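Acyl-coa oxidase (Arabidopsis thaliana, PDB 1W07) catalyses the FAD-dependent desaturation of long- and medium-chain acyl-CoAs to 2-trans-enoyl-CoAs in peroxisomal beta-oxidation, passing the electrons to oxygen to give hydrogen peroxide. Local coordinates at residues H463-R468 with R490-A495; G569-L572 with C576-P579. The protein carries 1 engineered substitution. One frame throughout, in Å; residues are numbered along the deposited sequence.

Overall arrangement
From the N terminus, interaction 1 comes first: the end of helix 461-464 and the turn after it fold back on helix 480-503, closing a loop of 21 residues. Only after it has closed does interaction 2 open, where the end of helix 568-572 meets the segment leading into helix 579-596 across three intervening residues. The contacts are therefore in series, neither nested nor crossed, yet their centres lie about 11 Å apart. The disulfide C467-C576 and the R490-D570 salt bridge tie them together.

Interaction 1 of 2, residues H463-R468 with R490-A495; sequences HLLQCR and RALRMA
L464 and L465, where helix 461-464 ends, pack on L492 of helix 480-503, and its methyl CD2 takes most of the contact. L464 presents both CB and CD1 to it, with L464 CB 3.8 Å from L492 CD2. L465 adds its branch carbon, L465 CG lying 4.1 Å from L492 CD2. Both cross the L492 side chain at about a right angle; the one methyl meets two consecutive residues. L492 reaches them with its CG anti to the backbone N (chi1 177°), which carries the branch out from its helix.

A second kind of contact sets a methyl against backbone and aliphatic chain. L465 CD2 lies 3.6 Å from R493 CA and also touches R493 CB and, at 4.0 Å, R493 CD. Here R493 serves as a hydrocarbon surface, its chain bent at chi2 and chi3.

L465 is the first residue to depart from helical geometry, and the contact thus sits where helix 461-464 gives way to the turn that carries C467. That turn belongs to the C-terminal helical part of the acyl-CoA oxidase fold, away from the flavin site.

Polar links lie within the segments or lead out of them. The backbone bond from Q466 N to H463 O, 3.2 Å long, turns the chain at the helix end, while that from C467 N to L464 O is weak. On the face of helix 480-503 turned from the leucines, R490 forms a salt bridge with D570 and a hydrogen bond with Q528. C467, in the turn, is joined covalently to C576 by a disulfide.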
loop_
_atom_site.group_PDB
_atom_site.type_symbol
_atom_site.label_atom_id
_atom_site.label_comp_id
_atom_site.label_asym_id
_atom_site.label_seq_id
_atom_site.Cartn_x
_atom_site.Cartn_y
_atom_site.Cartn_z
ATOM N N HIS B 463 -33.509 17.455 -15.595
ATOM C CA HIS B 463 -33.005 16.636 -16.692
ATOM C C HIS B 463 -31.926 15.673 -16.236
ATOM O O HIS B 463 -31.704 14.646 -16.874
ATOM C CB HIS B 463 -32.449 17.508 -17.819
ATOM C CG HIS B 463 -33.369 17.620 -19.000
ATOM N ND1 HIS B 463 -33.911 16.520 -19.623
ATOM C CD2 HIS B 463 -33.832 18.702 -19.670
ATOM C CE1 HIS B 463 -34.671 16.914 -20.628
ATOM N NE2 HIS B 463 -34.639 18.236 -20.681
ATOM N N LEU B 464 -31.258 16.007 -15.136
ATOM C CA LEU B 464 -30.197 15.159 -14.609
ATOM C C LEU B 464 -30.704 13.781 -14.204
ATOM O O LEU B 464 -30.200 12.765 -14.689
ATOM C CB LEU B 464 -29.510 15.850 -13.426
ATOM C CG LEU B 464 -28.627 17.040 -13.833
ATOM C CD1 LEU B 464 -28.077 17.727 -12.602
ATOM C CD2 LEU B 464 -27.487 16.564 -14.733
ATOM N N LEU B 465 -31.707 13.738 -13.330
ATOM C CA LEU B 465 -32.262 12.462 -12.878
ATOM C C LEU B 465 -33.111 11.773 -13.938
ATOM O O LEU B 465 -33.864 10.846 -13.636
ATOM C CB LEU B 465 -33.092 12.661 -11.606
ATOM C CG LEU B 465 -32.303 12.772 -10.293
ATOM C CD1 LEU B 465 -33.269 13.007 -9.142
ATOM C CD2 LEU B 465 -31.490 11.499 -10.066
ATOM N N GLN B 466 -32.985 12.219 -15.182
ATOM C CA GLN B 466 -33.747 11.626 -16.272
ATOM C C GLN B 466 -33.085 11.896 -17.618
ATOM O O GLN B 466 -33.778 12.064 -18.624
ATOM C CB GLN B 466 -35.174 12.176 -16.265
ATOM N N CYS B 467 -31.751 11.928 -17.641
ATOM C CA CYS B 467 -31.040 12.192 -18.887
ATOM C C CYS B 467 -30.667 10.981 -19.713
ATOM O O CYS B 467 -30.863 9.836 -19.314
ATOM C CB CYS B 467 -29.766 13.020 -18.661
ATOM S SG CYS B 467 -28.441 12.452 -17.531
ATOM N N ARG B 468 -30.136 11.269 -20.892
ATOM C CA ARG B 468 -29.708 10.252 -21.828
ATOM C C ARG B 468 -28.624 10.868 -22.686
ATOM O O ARG B 468 -28.913 11.564 -23.659
ATOM C CB ARG B 468 -30.872 9.796 -22.713
ATOM C CG ARG B 468 -31.852 8.856 -22.030
ATOM C CD ARG B 468 -32.721 8.139 -23.057
ATOM N NE ARG B 468 -33.567 7.122 -22.442
ATOM C CZ ARG B 468 -34.315 6.264 -23.130
ATOM N NH1 ARG B 468 -34.323 6.301 -24.460
ATOM N NH2 ARG B 468 -35.057 5.365 -22.494
ATOM N N ARG B 490 -24.643 11.131 -12.194
ATOM C CA ARG B 490 -24.218 9.989 -11.400
ATOM C C ARG B 490 -24.168 10.310 -9.902
ATOM O O ARG B 490 -24.631 9.524 -9.073
ATOM C CB ARG B 490 -22.852 9.506 -11.903
ATOM C CG ARG B 490 -22.167 8.500 -11.006
ATOM C CD ARG B 490 -20.935 9.119 -10.369
ATOM N NE ARG B 490 -20.150 8.140 -9.600
ATOM C CZ ARG B 490 -18.861 8.302 -9.313
ATOM N NH1 ARG B 490 -18.219 9.390 -9.736
ATOM N NH2 ARG B 490 -18.215 7.387 -8.615
ATOM N N ALA B 491 -23.621 11.471 -9.561
ATOM C CA ALA B 491 -23.520 11.898 -8.167
ATOM C C ALA B 491 -24.894 12.213 -7.578
ATOM O O ALA B 491 -25.243 11.737 -6.498
ATOM C CB ALA B 491 -22.628 13.121 -8.062
ATOM N N LEU B 492 -25.667 13.024 -8.293
ATOM C CA LEU B 492 -27.003 13.405 -7.847
ATOM C C LEU B 492 -27.879 12.168 -7.674
ATOM O O LEU B 492 -28.598 12.044 -6.690
ATOM C CB LEU B 492 -27.650 14.359 -8.858
ATOM C CG LEU B 492 -29.099 14.791 -8.576
ATOM C CD1 LEU B 492 -29.197 15.464 -7.220
ATOM C CD2 LEU B 492 -29.547 15.749 -9.660
ATOM N N ARG B 493 -27.810 11.267 -8.646
ATOM C CA ARG B 493 -28.580 10.041 -8.620
ATOM C C ARG B 493 -28.279 9.221 -7.366
ATOM O O ARG B 493 -29.193 8.748 -6.684
ATOM C CB ARG B 493 -28.276 9.220 -9.873
ATOM C CG ARG B 493 -28.788 7.791 -9.847
ATOM C CD ARG B 493 -30.296 7.722 -9.886
ATOM N NE ARG B 493 -30.768 6.916 -11.016
ATOM C CZ ARG B 493 -32.039 6.589 -11.211
ATOM N NH1 ARG B 493 -32.962 7.003 -10.354
ATOM N NH2 ARG B 493 -32.388 5.862 -12.264
ATOM N N MET B 494 -26.997 9.049 -7.067
ATOM C CA MET B 494 -26.589 8.294 -5.889
ATOM C C MET B 494 -27.065 8.962 -4.602
ATOM O O MET B 494 -27.513 8.293 -3.682
ATOM C CB MET B 494 -25.056 8.131 -5.864
ATOM C CG MET B 494 -24.526 7.246 -6.989
ATOM S SD MET B 494 -22.717 7.191 -7.156
ATOM C CE MET B 494 -22.283 5.969 -5.941
ATOM N N ALA B 495 -26.966 10.282 -4.545
ATOM C CA ALA B 495 -27.383 11.029 -3.360
ATOM C C ALA B 495 -28.900 10.956 -3.162
ATOM O O ALA B 495 -29.378 10.715 -2.048
ATOM C CB ALA B 495 -26.951 12.468 -3.477
#

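Interaction 2 of 2, residues G569-L572 with C576-P579; sequences GDFL and CITP
The backbones of L572 and I577 come within 5.5 Å at their CA atoms, as the chain leaves helix 568-572 and doubles back in an extended course through I577 and T578 before helix 579-596 begins at P579. The side chain of I577 points back toward the helix and meets F571 and L572. Its terminal methyl lies against the near part of the F571 side chain, I577 CD1 being 3.5 Å from the ring carbon F571 CD2 and 3.6 Å from F571 CB, and it approaches the ring obliquely. The two side chains run side by side and point the same way. In I577 the torsion chi1 of -68° sets CG1 anti to the carbonyl carbon and sends CD1 to the phenylalanine, leaving CG2 to meet the leucine.

L572 starts out pointing from the returning chain, but one branch swings back to it. Its methyl CD2 lies over the backbone, 3.3 Å from I577 O and 3.6 Å from T578 C, and also packs on the proline ring, with L572 CD2 4.0 Å from P579 CD. A single methyl thus covers the peptide link that leads into the next helix.

The F571 ring stacks edge-to-face with F487 of helix 480-503. T574 OG1 hydrogen-bonds to both F571 O and C576 N, bracing the turn. T578 takes the N-cap position before helix 579-596, though its side chain makes no capping bond. Altogether this is a short interhelical loop in the C-terminal helical region of an acyl-CoA oxidase, cross-linked by the C576 disulfide and forming part of the contact with the second subunit, where L572 and P579 touch its S573 and N575, respectively.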
loop_
_atom_site.group_PDB
_atom_site.type_symbol
_atom_site.label_atom_id
_atom_site.label_comp_id
_atom_site.label_asym_id
_atom_site.label_seq_id
_atom_site.Cartn_x
_atom_site.Cartn_y
_atom_site.Cartn_z
ATOM N N GLY B 569 -20.322 1.010 -12.840
ATOM C CA GLY B 569 -21.585 0.623 -12.232
ATOM C C GLY B 569 -22.438 1.806 -11.801
ATOM O O GLY B 569 -23.663 1.768 -11.949
ATOM N N ASP B 570 -21.805 2.853 -11.264
ATOM C CA ASP B 570 -22.528 4.051 -10.815
ATOM C C ASP B 570 -23.196 4.783 -11.991
ATOM O O ASP B 570 -24.332 5.250 -11.874
ATOM C CB ASP B 570 -21.583 5.041 -10.119
ATOM C CG ASP B 570 -20.995 4.509 -8.819
ATOM O OD1 ASP B 570 -21.471 3.481 -8.293
ATOM O OD2 ASP B 570 -20.046 5.150 -8.317
ATOM N N PHE B 571 -22.483 4.908 -13.111
ATOM C CA PHE B 571 -23.026 5.602 -14.284
ATOM C C PHE B 571 -24.121 4.807 -15.024
ATOM O O PHE B 571 -25.132 5.383 -15.440
ATOM C CB PHE B 571 -21.893 5.954 -15.257
ATOM C CG PHE B 571 -20.899 6.941 -14.704
ATOM C CD1 PHE B 571 -19.902 6.531 -13.824
ATOM C CD2 PHE B 571 -20.973 8.288 -15.046
ATOM C CE1 PHE B 571 -18.995 7.442 -13.286
ATOM C CE2 PHE B 571 -20.070 9.210 -14.514
ATOM C CZ PHE B 571 -19.077 8.784 -13.631
ATOM N N LEU B 572 -23.928 3.498 -15.185
ATOM C CA LEU B 572 -24.918 2.673 -15.872
ATOM C C LEU B 572 -26.243 2.580 -15.112
ATOM O O LEU B 572 -27.280 2.266 -15.700
ATOM C CB LEU B 572 -24.372 1.266 -16.117
ATOM C CG LEU B 572 -23.305 1.134 -17.203
ATOM C CD1 LEU B 572 -22.896 -0.328 -17.350
ATOM C CD2 LEU B 572 -23.845 1.686 -18.521
ATOM N N CYS B 576 -28.627 7.133 -18.007
ATOM C CA CYS B 576 -28.259 8.308 -18.790
ATOM C C CYS B 576 -27.058 7.906 -19.657
ATOM O O CYS B 576 -26.685 8.607 -20.593
ATOM C CB CYS B 576 -27.920 9.453 -17.829
ATOM S SG CYS B 576 -27.338 11.042 -18.513
ATOM N N ILE B 577 -26.476 6.753 -19.333
ATOM C CA ILE B 577 -25.338 6.190 -20.061
ATOM C C ILE B 577 -25.646 4.726 -20.348
ATOM O O ILE B 577 -26.049 3.990 -19.454
ATOM C CB ILE B 577 -24.035 6.258 -19.230
ATOM C CG1 ILE B 577 -23.596 7.708 -19.067
ATOM C CG2 ILE B 577 -22.930 5.459 -19.912
ATOM C CD1 ILE B 577 -22.371 7.877 -18.208
ATOM N N THR B 578 -25.456 4.308 -21.596
ATOM C CA THR B 578 -25.723 2.928 -21.983
ATOM C C THR B 578 -24.412 2.141 -22.090
ATOM O O THR B 578 -23.329 2.728 -22.174
ATOM C CB THR B 578 -26.458 2.875 -23.344
ATOM O OG1 THR B 578 -27.062 1.590 -23.522
ATOM C CG2 THR B 578 -25.489 3.110 -24.477
ATOM N N PRO B 579 -24.487 0.805 -22.063
ATOM C CA PRO B 579 -23.267 0.003 -22.162
ATOM C C PRO B 579 -22.453 0.327 -23.412
ATOM O O PRO B 579 -21.227 0.285 -23.390
ATOM C CB PRO B 579 -23.800 -1.421 -22.171
ATOM C CG PRO B 579 -24.967 -1.324 -21.255
ATOM C CD PRO B 579 -25.636 -0.038 -21.687
#